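Local structure of beta-hexosaminidase (Neisseria gonorrhoeae, 6JTJ) at residues C[169-174]-C[238-243]; C[77-82]-C[112-117]; C[275-280]-C[317-322]. The protein probably cleaves terminal beta-1,4-linked N-acetylglucosamine from peptidoglycan fragments during cell wall recycling, as a glycoside hydrolase of family 3. One frame throughout, in Å; residues are numbered along the deposited sequence.

In the fold
Followed from the N terminus, the three contacts come in series, none enclosing or crossing another. Contact 2 comes first: residues 77-82, after strand 69-74, meet residues 112-117, after strand 111-112, closing a loop that holds helix 82-94 and strand 101-108. Contact 1 then ties the loop ahead of helix 186-202 to the start of helix 242-249, spanning strand 208-212. Last, contact 3 sets helix 274-284 against the turn from helix 307-317 into strand 321-323, round strand 290-295. Contacts 2 and 3 lie on opposite sides of the chain's centre, their own centres about 32 Å apart, while contacts 1 and 3 approach within about 4 Å between nearest atoms.

Contact 1 of 3, residues C[169-174]-C[238-243]; sequences LDWGNC and AADLAP
Trp171 donates a hydrogen bond to Asp240, from indole NE1 to carboxylate OD2, 2.9 Å long with an N-H...O angle of 158°. The oxygen lies close to the indole plane and is met on its syn side; the two flat groups are turned only 17° from each other. Asp240 CG lies anti to its carbonyl carbon (chi1 -55°), which brings the carboxylate up to the indole edge although CB itself is not aimed at residues 169-174. At the same edge, Trp171 CZ2 rests 4.0 Å from Ala239 CB. Beside this polar pair sits Leu169, whose CD1 packs 3.8 Å from Ala239 CB and 3.6 Å from the backbone N of Asp240, while its other methyl, CD2, reaches Pro243 CG. A water adds a second link: it donates to Asp240 OD2 over 2.6 Å and accepts from the backbone N of Leu169. In the next shell, Arg231 forms a salt bridge with Asp240 OD1, which probably stabilises the negative charge. Helix 186-202 covers Leu169 and Pro243 through Val189. Asp240 stands in a type I turn from Ala239 to Ala242. Within residues 169-174, Asp170 OD1 accepts from Gly172 N in an Asx turn, and Asp170 OD2 forms a salt bridge with Arg110 of the second subunit. The arrangement joins the loop between strand 161-162 and helix 186-202 to the turn leading into helix 242-249, within the barrel-like catalytic domain of family 3 glycoside hydrolases.

Contact 2 of 3, residues C[77-82]-C[112-117]; sequences RNFQNI and QRFIEG
Phe79 and Phe114 lie against each other as an offset stack, ring centroids 4.8 Å apart and planes inclined at 26°. The displacement carries Phe114 CB over the middle of the Phe79 ring, 3.9 Å from its centroid and almost on the ring normal, a CH-pi contact. At the other end of the overlap, Phe79 CB approaches Phe114 CD1 at 3.4 Å. The Phe79 side chain already leaves the backbone toward residues 112-117, and with CG anti to the backbone N (chi1 -177°) its ring lies over Phe114. Its opposite face is covered by the backbone N of Asn81, while its edge turns to Glu116: CZ lies 3.3 Å from that residue's carbonyl O, near the ring plane. Farther along, Ile82 CD1 touches Gly117 O at 3.6 Å. The backbone of residues 112-117 is steadied by Gln112 NE2, which donates to Phe114 O, and Leu85 of helix 82-94 packs on both phenylalanines. Next to Phe114, Arg113 forms salt bridges with Asp105 and with Asp221 and Glu219 of the second subunit; Arg113 and Asp105 are predicted substrate-binding residues. The contact thus rests largely on dispersion, between ring faces and from CB onto a ring, with a weakly polar ring edge set against a carbonyl oxygen.

Contact 3 of 3, residues C[275-280]-C[317-322]; sequences IWLKQI and AGCDIV
Leu277 supplies the apolar part of this contact, chiefly through one methyl. Its CD1 lies 4.2 Å from Ala317 CB and 4.0 Å from Cys319 SG, bridging residues that flank Gly318. CG anti to the carbonyl carbon (chi1 -55°) brings CD1 from helix 274-284 over residues 317-319. Cys319 also packs on Ser293 of strand 290-295, and its side chain lies about 6 Å from that of Asp294, the predicted nucleophile.

The second kind of contact sets aliphatic carbon against a backbone carbonyl. Ala317 O is approached by Leu277 CB at 3.5 Å and by Lys278 CG at 3.7 Å, two neighbouring residues of one helical turn. Beyond CG the lysine chain is fully extended and runs past Gly318, its CE 3.8 Å from that residue's CA. The glycine ends helix 307-317 with a positive phi of 130° in a Schellman motif.

Polar anchoring comes at the lysine tip, where NZ donates to Glu316 O, just before residues 317-322, and makes a weak, long ion pair with Glu274. The amine thus joins the C-terminal end of helix 307-317, where carbonyls would concentrate partial negative charge. Packing of carbon on carbon, sulfur and carbonyl oxygen holds the two segments themselves together, and the charged end of Lys278 adds a directional bond at the margin.

Contact 1 of 3, residues C[169-174]-C[238-243]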
ATOM      1  N   LEU C 169       4.517 -13.792   2.836  1.00 18.44           N
ATOM      2  CA  LEU C 169       5.965 -13.977   2.891  1.00 20.02           C
ATOM      3  C   LEU C 169       6.660 -12.751   2.279  1.00 19.13           C
ATOM      4  O   LEU C 169       6.197 -12.191   1.299  1.00 19.13           O
ATOM      5  CB  LEU C 169       6.391 -15.204   2.092  1.00 20.57           C
ATOM      6  CG  LEU C 169       5.680 -16.535   2.368  1.00 22.31           C
ATOM      7  CD1 LEU C 169       6.318 -17.652   1.536  1.00 23.24           C
ATOM      8  CD2 LEU C 169       5.737 -16.880   3.844  1.00 22.20           C
ATOM      9  N   ASP C 170       7.773 -12.361   2.865  1.00 19.76           N
ATOM     10  CA  ASP C 170       8.532 -11.264   2.340  1.00 20.48           C
ATOM     11  C   ASP C 170       9.416 -11.700   1.174  1.00 20.79           C
ATOM     12  O   ASP C 170      10.572 -11.989   1.370  1.00 22.01           O
ATOM     13  CB  ASP C 170       9.398 -10.627   3.420  1.00 21.49           C
ATOM     14  CG  ASP C 170      10.127  -9.382   2.888  1.00 22.38           C
ATOM     15  OD1 ASP C 170       9.666  -8.784   1.892  1.00 22.95           O
ATOM     16  OD2 ASP C 170      11.126  -8.973   3.477  1.00 21.77           O
ATOM     17  N   TRP C 171       8.844 -11.737  -0.017  1.00 19.30           N
ATOM     18  CA  TRP C 171       9.580 -12.039  -1.218  1.00 20.88           C
ATOM     19  C   TRP C 171      10.392 -10.836  -1.712  1.00 20.43           C
ATOM     20  O   TRP C 171      11.147 -10.976  -2.641  1.00 20.84           O
ATOM     21  CB  TRP C 171       8.635 -12.474  -2.340  1.00 20.56           C
ATOM     22  CG  TRP C 171       8.026 -13.822  -2.159  1.00 22.42           C
ATOM     23  CD1 TRP C 171       6.753 -14.101  -1.758  1.00 22.85           C
ATOM     24  CD2 TRP C 171       8.654 -15.093  -2.423  1.00 24.17           C
ATOM     25  NE1 TRP C 171       6.545 -15.463  -1.739  1.00 23.36           N
ATOM     26  CE2 TRP C 171       7.694 -16.097  -2.139  1.00 26.32           C
ATOM     27  CE3 TRP C 171       9.923 -15.476  -2.870  1.00 24.79           C
ATOM     28  CZ2 TRP C 171       7.973 -17.468  -2.287  1.00 27.21           C
ATOM     29  CZ3 TRP C 171      10.200 -16.844  -3.033  1.00 28.02           C
ATOM     30  CH2 TRP C 171       9.234 -17.824  -2.715  1.00 28.05           C
ATOM     31  N   GLY C 172      10.287  -9.678  -1.051  1.00 20.29           N
ATOM     32  CA  GLY C 172      11.005  -8.478  -1.486  1.00 19.11           C
ATOM     33  C   GLY C 172      10.360  -7.820  -2.707  1.00 19.39           C
ATOM     34  O   GLY C 172      10.991  -7.006  -3.382  1.00 18.43           O
ATOM     35  N   ASN C 173       9.081  -8.111  -2.940  1.00 19.19           N
ATOM     36  CA  ASN C 173       8.338  -7.543  -4.063  1.00 19.24           C
ATOM     37  C   ASN C 173       7.231  -6.536  -3.726  1.00 19.55           C
ATOM     38  O   ASN C 173       6.915  -5.689  -4.556  1.00 18.42           O
ATOM     39  CB  ASN C 173       7.678  -8.672  -4.848  1.00 19.97           C
ATOM     40  CG  ASN C 173       8.680  -9.562  -5.569  1.00 21.46           C
ATOM     41  OD1 ASN C 173       9.832  -9.166  -5.828  1.00 21.78           O
ATOM     42  ND2 ASN C 173       8.267 -10.799  -5.841  1.00 20.61           N
ATOM     43  N   CYS C 174       6.613  -6.658  -2.550  1.00 20.12           N
ATOM     44  CA  CYS C 174       5.337  -5.992  -2.256  1.00 20.89           C
ATOM     45  C   CYS C 174       5.473  -4.925  -1.175  1.00 20.49           C
ATOM     46  O   CYS C 174       5.547  -5.241   0.024  1.00 19.62           O
ATOM     47  CB  CYS C 174       4.299  -7.013  -1.799  1.00 20.37           C
ATOM     48  SG  CYS C 174       2.636  -6.316  -1.863  1.00 20.81           S
ATOM     49  N   ALA C 238       4.229 -24.963  -1.883  1.00 32.00           N
ATOM     50  CA  ALA C 238       5.577 -25.114  -1.342  1.00 32.09           C
ATOM     51  C   ALA C 238       5.979 -23.992  -0.382  1.00 33.40           C
ATOM     52  O   ALA C 238       6.940 -24.142   0.368  1.00 34.77           O
ATOM     53  CB  ALA C 238       6.578 -25.212  -2.488  1.00 32.64           C
ATOM     54  N   ALA C 239       5.299 -22.844  -0.433  1.00 31.25           N
ATOM     55  CA  ALA C 239       5.747 -21.681   0.336  1.00 28.13           C
ATOM     56  C   ALA C 239       4.584 -20.895   0.925  1.00 25.48           C
ATOM     57  O   ALA C 239       4.240 -21.094   2.098  1.00 23.09           O
ATOM     58  CB  ALA C 239       6.634 -20.793  -0.534  1.00 28.20           C
ATOM     59  N   ASP C 240       3.961 -20.030   0.116  1.00 24.04           N
ATOM     60  CA  ASP C 240       3.040 -19.005   0.656  1.00 22.56           C
ATOM     61  C   ASP C 240       1.830 -19.598   1.396  1.00 22.33           C
ATOM     62  O   ASP C 240       1.378 -19.047   2.395  1.00 19.42           O
ATOM     63  CB  ASP C 240       2.545 -18.099  -0.455  1.00 22.79           C
ATOM     64  CG  ASP C 240       3.673 -17.451  -1.246  1.00 23.16           C
ATOM     65  OD1 ASP C 240       4.495 -18.185  -1.814  1.00 23.66           O
ATOM     66  OD2 ASP C 240       3.728 -16.206  -1.319  1.00 22.75           O
ATOM     67  N   LEU C 241       1.346 -20.749   0.932  1.00 22.41           N
ATOM     68  CA  LEU C 241       0.196 -21.408   1.569  1.00 23.05           C
ATOM     69  C   LEU C 241       0.504 -22.098   2.863  1.00 21.34           C
ATOM     70  O   LEU C 241      -0.390 -22.293   3.692  1.00 23.76           O
ATOM     71  CB  LEU C 241      -0.470 -22.409   0.606  1.00 22.89           C
ATOM     72  CG  LEU C 241      -1.451 -21.771  -0.367  1.00 23.24           C
ATOM     73  CD1 LEU C 241      -1.750 -22.714  -1.536  1.00 23.53           C
ATOM     74  CD2 LEU C 241      -2.732 -21.365   0.329  1.00 23.48           C
ATOM     75  N   ALA C 242       1.746 -22.483   3.074  1.00 22.73           N
ATOM     76  CA  ALA C 242       2.053 -23.331   4.227  1.00 22.80           C
ATOM     77  C   ALA C 242       1.685 -22.683   5.562  1.00 23.22           C
ATOM     78  O   ALA C 242       1.134 -23.353   6.436  1.00 23.50           O
ATOM     79  CB  ALA C 242       3.506 -23.782   4.200  1.00 23.40           C
ATOM     80  N   PRO C 243       1.974 -21.377   5.739  1.00 23.14           N
ATOM     81  CA  PRO C 243       1.578 -20.766   7.033  1.00 22.70           C
ATOM     82  C   PRO C 243       0.061 -20.744   7.268  1.00 22.15           C
ATOM     83  O   PRO C 243      -0.381 -20.873   8.402  1.00 22.18           O
ATOM     84  CB  PRO C 243       2.137 -19.345   6.951  1.00 23.39           C
ATOM     85  CG  PRO C 243       3.235 -19.417   5.935  1.00 24.05           C
ATOM     86  CD  PRO C 243       2.874 -20.509   4.968  1.00 23.25           C
TER
HETATM   87  O   HOH W   1       2.740 -14.652   0.465  1.00 14.47           O

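Contact 2 of 3, residues C[77-82]-C[112-117]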
ATOM      1  N   ARG C  77     -10.286   7.063  13.177  1.00 37.09           N
ATOM      2  CA  ARG C  77     -11.289   8.132  13.299  1.00 39.19           C
ATOM      3  C   ARG C  77     -12.315   7.866  14.400  1.00 41.65           C
ATOM      4  O   ARG C  77     -13.042   8.772  14.800  1.00 47.34           O
ATOM      5  CB  ARG C  77     -12.039   8.334  11.978  1.00 36.99           C
ATOM      6  CG  ARG C  77     -12.897   7.155  11.569  1.00 35.62           C
ATOM      7  CD  ARG C  77     -13.747   7.477  10.359  1.00 35.14           C
ATOM      8  NE  ARG C  77     -14.767   6.444  10.192  1.00 34.29           N
ATOM      9  CZ  ARG C  77     -14.646   5.375   9.413  1.00 35.15           C
ATOM     10  NH1 ARG C  77     -13.555   5.186   8.674  1.00 33.59           N
ATOM     11  NH2 ARG C  77     -15.636   4.497   9.347  1.00 34.81           N
ATOM     12  N   ASN C  78     -12.374   6.630  14.882  1.00 41.40           N
ATOM     13  CA  ASN C  78     -13.268   6.271  15.972  1.00 38.62           C
ATOM     14  C   ASN C  78     -12.585   6.350  17.327  1.00 39.47           C
ATOM     15  O   ASN C  78     -13.179   5.969  18.338  1.00 37.61           O
ATOM     16  CB  ASN C  78     -13.799   4.855  15.773  1.00 35.49           C
ATOM     17  CG  ASN C  78     -14.432   4.657  14.428  1.00 35.95           C
ATOM     18  OD1 ASN C  78     -14.018   3.791  13.658  1.00 36.95           O
ATOM     19  ND2 ASN C  78     -15.448   5.462  14.119  1.00 36.10           N
ATOM     20  N   PHE C  79     -11.351   6.852  17.367  1.00 41.58           N
ATOM     21  CA  PHE C  79     -10.577   6.813  18.594  1.00 43.30           C
ATOM     22  C   PHE C  79     -10.116   8.195  19.035  1.00 51.41           C
ATOM     23  O   PHE C  79      -9.403   8.891  18.309  1.00 49.55           O
ATOM     24  CB  PHE C  79      -9.357   5.922  18.439  1.00 42.36           C
ATOM     25  CG  PHE C  79      -8.561   5.775  19.692  1.00 38.92           C
ATOM     26  CD1 PHE C  79      -9.068   5.046  20.748  1.00 40.29           C
ATOM     27  CD2 PHE C  79      -7.306   6.354  19.817  1.00 38.35           C
ATOM     28  CE1 PHE C  79      -8.342   4.883  21.915  1.00 38.74           C
ATOM     29  CE2 PHE C  79      -6.570   6.194  20.970  1.00 36.53           C
ATOM     30  CZ  PHE C  79      -7.095   5.460  22.026  1.00 39.65           C
ATOM     31  N   GLN C  80     -10.507   8.544  20.257  1.00 57.96           N
ATOM     32  CA  GLN C  80     -10.124   9.784  20.929  1.00 59.92           C
ATOM     33  C   GLN C  80      -9.175   9.433  22.069  1.00 55.43           C
ATOM     34  O   GLN C  80      -8.050   9.915  22.142  1.00 54.73           O
ATOM     35  CB  GLN C  80     -11.386  10.441  21.472  1.00 64.32           C
ATOM     36  CG  GLN C  80     -11.439  11.940  21.350  1.00 68.40           C
ATOM     37  CD  GLN C  80     -12.825  12.479  21.643  1.00 73.89           C
ATOM     38  OE1 GLN C  80     -13.613  11.865  22.377  1.00 76.21           O
ATOM     39  NE2 GLN C  80     -13.128  13.644  21.083  1.00 76.25           N
ATOM     40  N   ASN C  81      -9.635   8.553  22.942  1.00 55.97           N
ATOM     41  CA  ASN C  81      -8.831   8.058  24.037  1.00 56.70           C
ATOM     42  C   ASN C  81      -9.501   6.807  24.569  1.00 52.90           C
ATOM     43  O   ASN C  81     -10.613   6.467  24.150  1.00 48.73           O
ATOM     44  CB  ASN C  81      -8.731   9.122  25.137  1.00 62.32           C
ATOM     45  CG  ASN C  81     -10.094   9.655  25.559  1.00 60.60           C
ATOM     46  OD1 ASN C  81     -10.943   8.914  26.058  1.00 61.24           O
ATOM     47  ND2 ASN C  81     -10.304  10.942  25.365  1.00 61.04           N
ATOM     48  N   ILE C  82      -8.843   6.155  25.515  1.00 51.34           N
ATOM     49  CA  ILE C  82      -9.308   4.874  26.034  1.00 55.08           C
ATOM     50  C   ILE C  82     -10.711   4.922  26.654  1.00 60.08           C
ATOM     51  O   ILE C  82     -11.510   4.012  26.451  1.00 58.51           O
ATOM     52  CB  ILE C  82      -8.303   4.323  27.055  1.00 56.60           C
ATOM     53  CG1 ILE C  82      -6.947   4.085  26.343  1.00 57.63           C
ATOM     54  CG2 ILE C  82      -8.872   3.099  27.760  1.00 57.61           C
ATOM     55  CD1 ILE C  82      -6.328   2.708  26.489  1.00 56.59           C
ATOM     56  N   GLN C 112      -1.494   0.321  13.147  1.00 24.54           N
ATOM     57  CA  GLN C 112      -1.981   0.333  14.522  1.00 24.94           C
ATOM     58  C   GLN C 112      -2.901   1.538  14.672  1.00 24.49           C
ATOM     59  O   GLN C 112      -2.435   2.684  14.682  1.00 25.45           O
ATOM     60  CB  GLN C 112      -0.811   0.432  15.509  1.00 26.35           C
ATOM     61  CG  GLN C 112      -1.287   0.439  16.952  1.00 26.73           C
ATOM     62  CD  GLN C 112      -0.178   0.520  17.984  1.00 27.76           C
ATOM     63  OE1 GLN C 112       0.994   0.273  17.707  1.00 26.73           O
ATOM     64  NE2 GLN C 112      -0.564   0.896  19.200  1.00 28.06           N
ATOM     65  N   ARG C 113      -4.207   1.297  14.689  1.00 24.03           N
ATOM     66  CA  ARG C 113      -5.194   2.380  14.655  1.00 26.38           C
ATOM     67  C   ARG C 113      -5.133   3.289  15.871  1.00 27.61           C
ATOM     68  O   ARG C 113      -5.207   4.510  15.752  1.00 30.91           O
ATOM     69  CB  ARG C 113      -6.618   1.823  14.537  1.00 25.79           C
ATOM     70  CG  ARG C 113      -6.884   0.952  13.328  1.00 25.23           C
ATOM     71  CD  ARG C 113      -6.372   1.551  12.026  1.00 25.40           C
ATOM     72  NE  ARG C 113      -6.709   0.663  10.918  1.00 25.30           N
ATOM     73  CZ  ARG C 113      -6.034   0.571   9.768  1.00 24.53           C
ATOM     74  NH1 ARG C 113      -4.957   1.315   9.537  1.00 24.69           N
ATOM     75  NH2 ARG C 113      -6.435  -0.295   8.847  1.00 22.93           N
ATOM     76  N   PHE C 114      -4.985   2.679  17.031  1.00 28.26           N
ATOM     77  CA  PHE C 114      -5.136   3.372  18.298  1.00 28.72           C
ATOM     78  C   PHE C 114      -3.757   3.540  18.919  1.00 28.49           C
ATOM     79  O   PHE C 114      -3.120   2.565  19.304  1.00 25.76           O
ATOM     80  CB  PHE C 114      -6.032   2.583  19.280  1.00 25.87           C
ATOM     81  CG  PHE C 114      -7.350   2.154  18.724  1.00 25.47           C
ATOM     82  CD1 PHE C 114      -7.995   2.876  17.743  1.00 27.12           C
ATOM     83  CD2 PHE C 114      -7.952   1.005  19.197  1.00 26.40           C
ATOM     84  CE1 PHE C 114      -9.225   2.466  17.255  1.00 27.38           C
ATOM     85  CE2 PHE C 114      -9.186   0.591  18.714  1.00 25.46           C
ATOM     86  CZ  PHE C 114      -9.819   1.318  17.742  1.00 26.63           C
ATOM     87  N   ILE C 115      -3.315   4.786  19.040  1.00 30.95           N
ATOM     88  CA  ILE C 115      -1.955   5.073  19.476  1.00 32.99           C
ATOM     89  C   ILE C 115      -1.929   5.566  20.927  1.00 35.25           C
ATOM     90  O   ILE C 115      -1.326   4.923  21.780  1.00 34.05           O
ATOM     91  CB  ILE C 115      -1.307   6.118  18.552  1.00 32.66           C
ATOM     92  CG1 ILE C 115      -1.212   5.564  17.134  1.00 33.96           C
ATOM     93  CG2 ILE C 115       0.056   6.549  19.069  1.00 31.59           C
ATOM     94  CD1 ILE C 115      -0.399   4.286  16.973  1.00 32.63           C
ATOM     95  N   GLU C 116      -2.591   6.690  21.200  1.00 41.61           N
ATOM     96  CA  GLU C 116      -2.510   7.315  22.524  1.00 47.44           C
ATOM     97  C   GLU C 116      -3.103   6.427  23.609  1.00 43.95           C
ATOM     98  O   GLU C 116      -4.243   5.997  23.510  1.00 46.17           O
ATOM     99  CB  GLU C 116      -3.203   8.677  22.529  1.00 54.89           C
ATOM    100  CG  GLU C 116      -2.982   9.463  23.821  1.00 62.92           C
ATOM    101  CD  GLU C 116      -3.903  10.664  23.979  1.00 69.35           C
ATOM    102  OE1 GLU C 116      -3.524  11.642  24.678  1.00 76.36           O
ATOM    103  OE2 GLU C 116      -5.023  10.628  23.431  1.00 72.40           O
ATOM    104  N   GLY C 117      -2.308   6.134  24.633  1.00 41.28           N
ATOM    105  CA  GLY C 117      -2.744   5.290  25.735  1.00 40.84           C
ATOM    106  C   GLY C 117      -2.476   3.815  25.518  1.00 41.52           C
ATOM    107  O   GLY C 117      -2.734   3.003  26.410  1.00 37.74           O
TER

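Contact 3 of 3, residues C[275-280]-C[317-322]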
ATOM      1  N   ILE C 275     -12.966 -21.450  -6.324  1.00 30.17           N
ATOM      2  CA  ILE C 275     -11.824 -22.350  -6.349  1.00 29.85           C
ATOM      3  C   ILE C 275     -10.936 -22.082  -5.119  1.00 27.30           C
ATOM      4  O   ILE C 275     -10.648 -22.996  -4.342  1.00 26.80           O
ATOM      5  CB  ILE C 275     -11.049 -22.221  -7.681  1.00 29.46           C
ATOM      6  CG1 ILE C 275     -11.915 -22.756  -8.843  1.00 30.58           C
ATOM      7  CG2 ILE C 275      -9.739 -22.991  -7.617  1.00 30.43           C
ATOM      8  CD1 ILE C 275     -11.461 -22.337 -10.224  1.00 31.91           C
ATOM      9  N   TRP C 276     -10.546 -20.827  -4.922  1.00 25.49           N
ATOM     10  CA  TRP C 276      -9.690 -20.493  -3.781  1.00 25.63           C
ATOM     11  C   TRP C 276     -10.385 -20.766  -2.452  1.00 25.56           C
ATOM     12  O   TRP C 276      -9.798 -21.362  -1.555  1.00 26.89           O
ATOM     13  CB  TRP C 276      -9.197 -19.035  -3.843  1.00 24.17           C
ATOM     14  CG  TRP C 276      -8.042 -18.858  -4.741  1.00 23.60           C
ATOM     15  CD1 TRP C 276      -7.998 -18.130  -5.891  1.00 25.24           C
ATOM     16  CD2 TRP C 276      -6.744 -19.418  -4.572  1.00 22.81           C
ATOM     17  NE1 TRP C 276      -6.751 -18.206  -6.457  1.00 23.95           N
ATOM     18  CE2 TRP C 276      -5.970 -19.015  -5.675  1.00 23.64           C
ATOM     19  CE3 TRP C 276      -6.164 -20.244  -3.603  1.00 23.32           C
ATOM     20  CZ2 TRP C 276      -4.625 -19.384  -5.824  1.00 25.43           C
ATOM     21  CZ3 TRP C 276      -4.851 -20.644  -3.764  1.00 24.27           C
ATOM     22  CH2 TRP C 276      -4.081 -20.192  -4.856  1.00 24.77           C
ATOM     23  N   LEU C 277     -11.629 -20.324  -2.324  1.00 27.29           N
ATOM     24  CA  LEU C 277     -12.290 -20.312  -1.036  1.00 28.98           C
ATOM     25  C   LEU C 277     -12.981 -21.635  -0.678  1.00 31.32           C
ATOM     26  O   LEU C 277     -12.924 -22.055   0.474  1.00 28.70           O
ATOM     27  CB  LEU C 277     -13.282 -19.147  -0.963  1.00 29.02           C
ATOM     28  CG  LEU C 277     -12.700 -17.763  -1.260  1.00 28.26           C
ATOM     29  CD1 LEU C 277     -13.781 -16.704  -1.136  1.00 27.85           C
ATOM     30  CD2 LEU C 277     -11.527 -17.433  -0.339  1.00 27.19           C
ATOM     31  N   LYS C 278     -13.615 -22.293  -1.642  1.00 31.75           N
ATOM     32  CA  LYS C 278     -14.331 -23.528  -1.332  1.00 33.68           C
ATOM     33  C   LYS C 278     -13.461 -24.730  -1.572  1.00 35.81           C
ATOM     34  O   LYS C 278     -13.278 -25.564  -0.701  1.00 40.44           O
ATOM     35  CB  LYS C 278     -15.622 -23.631  -2.144  1.00 34.17           C
ATOM     36  CG  LYS C 278     -16.639 -22.588  -1.728  1.00 36.80           C
ATOM     37  CD  LYS C 278     -17.959 -22.758  -2.454  1.00 37.66           C
ATOM     38  CE  LYS C 278     -18.953 -21.746  -1.928  1.00 39.25           C
ATOM     39  NZ  LYS C 278     -20.134 -21.634  -2.812  1.00 40.65           N
ATOM     40  N   GLN C 279     -12.905 -24.813  -2.761  1.00 37.28           N
ATOM     41  CA  GLN C 279     -12.166 -25.986  -3.141  1.00 41.04           C
ATOM     42  C   GLN C 279     -10.834 -26.062  -2.372  1.00 38.26           C
ATOM     43  O   GLN C 279     -10.490 -27.117  -1.824  1.00 38.83           O
ATOM     44  CB  GLN C 279     -12.023 -25.990  -4.679  1.00 46.26           C
ATOM     45  CG  GLN C 279     -11.195 -27.087  -5.316  1.00 53.95           C
ATOM     46  CD  GLN C 279     -11.103 -26.946  -6.833  1.00 59.82           C
ATOM     47  OE1 GLN C 279     -11.965 -26.330  -7.473  1.00 61.42           O
ATOM     48  NE2 GLN C 279     -10.047 -27.508  -7.411  1.00 59.82           N
ATOM     49  N   ILE C 280     -10.090 -24.955  -2.310  1.00 33.79           N
ATOM     50  CA  ILE C 280      -8.770 -24.998  -1.679  1.00 30.95           C
ATOM     51  C   ILE C 280      -8.844 -24.765  -0.176  1.00 28.92           C
ATOM     52  O   ILE C 280      -8.443 -25.621   0.594  1.00 27.23           O
ATOM     53  CB  ILE C 280      -7.772 -24.045  -2.374  1.00 31.26           C
ATOM     54  CG1 ILE C 280      -7.474 -24.568  -3.790  1.00 31.73           C
ATOM     55  CG2 ILE C 280      -6.464 -23.971  -1.613  1.00 30.39           C
ATOM     56  CD1 ILE C 280      -6.874 -23.545  -4.730  1.00 32.08           C
ATOM     57  N   ALA C 317     -19.116 -16.918  -3.720  1.00 27.51           N
ATOM     58  CA  ALA C 317     -17.739 -17.411  -3.786  1.00 26.74           C
ATOM     59  C   ALA C 317     -17.280 -18.188  -2.537  1.00 25.01           C
ATOM     60  O   ALA C 317     -16.347 -18.986  -2.621  1.00 25.62           O
ATOM     61  CB  ALA C 317     -16.773 -16.263  -4.057  1.00 27.60           C
ATOM     62  N   GLY C 318     -17.900 -17.926  -1.390  1.00 24.01           N
ATOM     63  CA  GLY C 318     -17.587 -18.644  -0.158  1.00 23.48           C
ATOM     64  C   GLY C 318     -17.320 -17.782   1.076  1.00 23.86           C
ATOM     65  O   GLY C 318     -17.051 -18.332   2.144  1.00 23.67           O
ATOM     66  N   CYS C 319     -17.398 -16.459   0.957  1.00 22.50           N
ATOM     67  CA  CYS C 319     -17.251 -15.585   2.114  1.00 22.94           C
ATOM     68  C   CYS C 319     -18.432 -15.730   3.059  1.00 23.13           C
ATOM     69  O   CYS C 319     -19.569 -15.854   2.610  1.00 23.03           O
ATOM     70  CB  CYS C 319     -17.164 -14.129   1.692  1.00 23.57           C
ATOM     71  SG  CYS C 319     -15.796 -13.735   0.591  1.00 26.79           S
ATOM     72  N   ASP C 320     -18.150 -15.731   4.364  1.00 23.55           N
ATOM     73  CA  ASP C 320     -19.178 -15.774   5.404  1.00 23.18           C
ATOM     74  C   ASP C 320     -19.708 -14.388   5.681  1.00 23.32           C
ATOM     75  O   ASP C 320     -20.914 -14.211   5.905  1.00 22.94           O
ATOM     76  CB  ASP C 320     -18.600 -16.314   6.713  1.00 24.48           C
ATOM     77  CG  ASP C 320     -18.204 -17.754   6.626  1.00 25.00           C
ATOM     78  OD1 ASP C 320     -19.090 -18.611   6.442  1.00 28.37           O
ATOM     79  OD2 ASP C 320     -17.002 -18.053   6.758  1.00 26.88           O
ATOM     80  N   ILE C 321     -18.808 -13.407   5.696  1.00 22.09           N
ATOM     81  CA  ILE C 321     -19.102 -12.085   6.190  1.00 22.43           C
ATOM     82  C   ILE C 321     -18.496 -11.038   5.255  1.00 23.88           C
ATOM     83  O   ILE C 321     -17.330 -11.137   4.899  1.00 22.20           O
ATOM     84  CB  ILE C 321     -18.504 -11.889   7.585  1.00 24.10           C
ATOM     85  CG1 ILE C 321     -19.208 -12.779   8.613  1.00 25.84           C
ATOM     86  CG2 ILE C 321     -18.596 -10.433   8.031  1.00 24.01           C
ATOM     87  CD1 ILE C 321     -18.398 -13.057   9.871  1.00 25.84           C
ATOM     88  N   VAL C 322     -19.294 -10.061   4.843  1.00 25.28           N
ATOM     89  CA  VAL C 322     -18.821  -9.035   3.939  1.00 27.77           C
ATOM     90  C   VAL C 322     -18.527  -7.756   4.701  1.00 27.82           C
ATOM     91  O   VAL C 322     -19.272  -7.365   5.592  1.00 27.56           O
ATOM     92  CB  VAL C 322     -19.792  -8.754   2.762  1.00 29.64           C
ATOM     93  CG1 VAL C 322     -19.927  -9.977   1.869  1.00 29.92           C
ATOM     94  CG2 VAL C 322     -21.165  -8.306   3.237  1.00 30.80           C
TER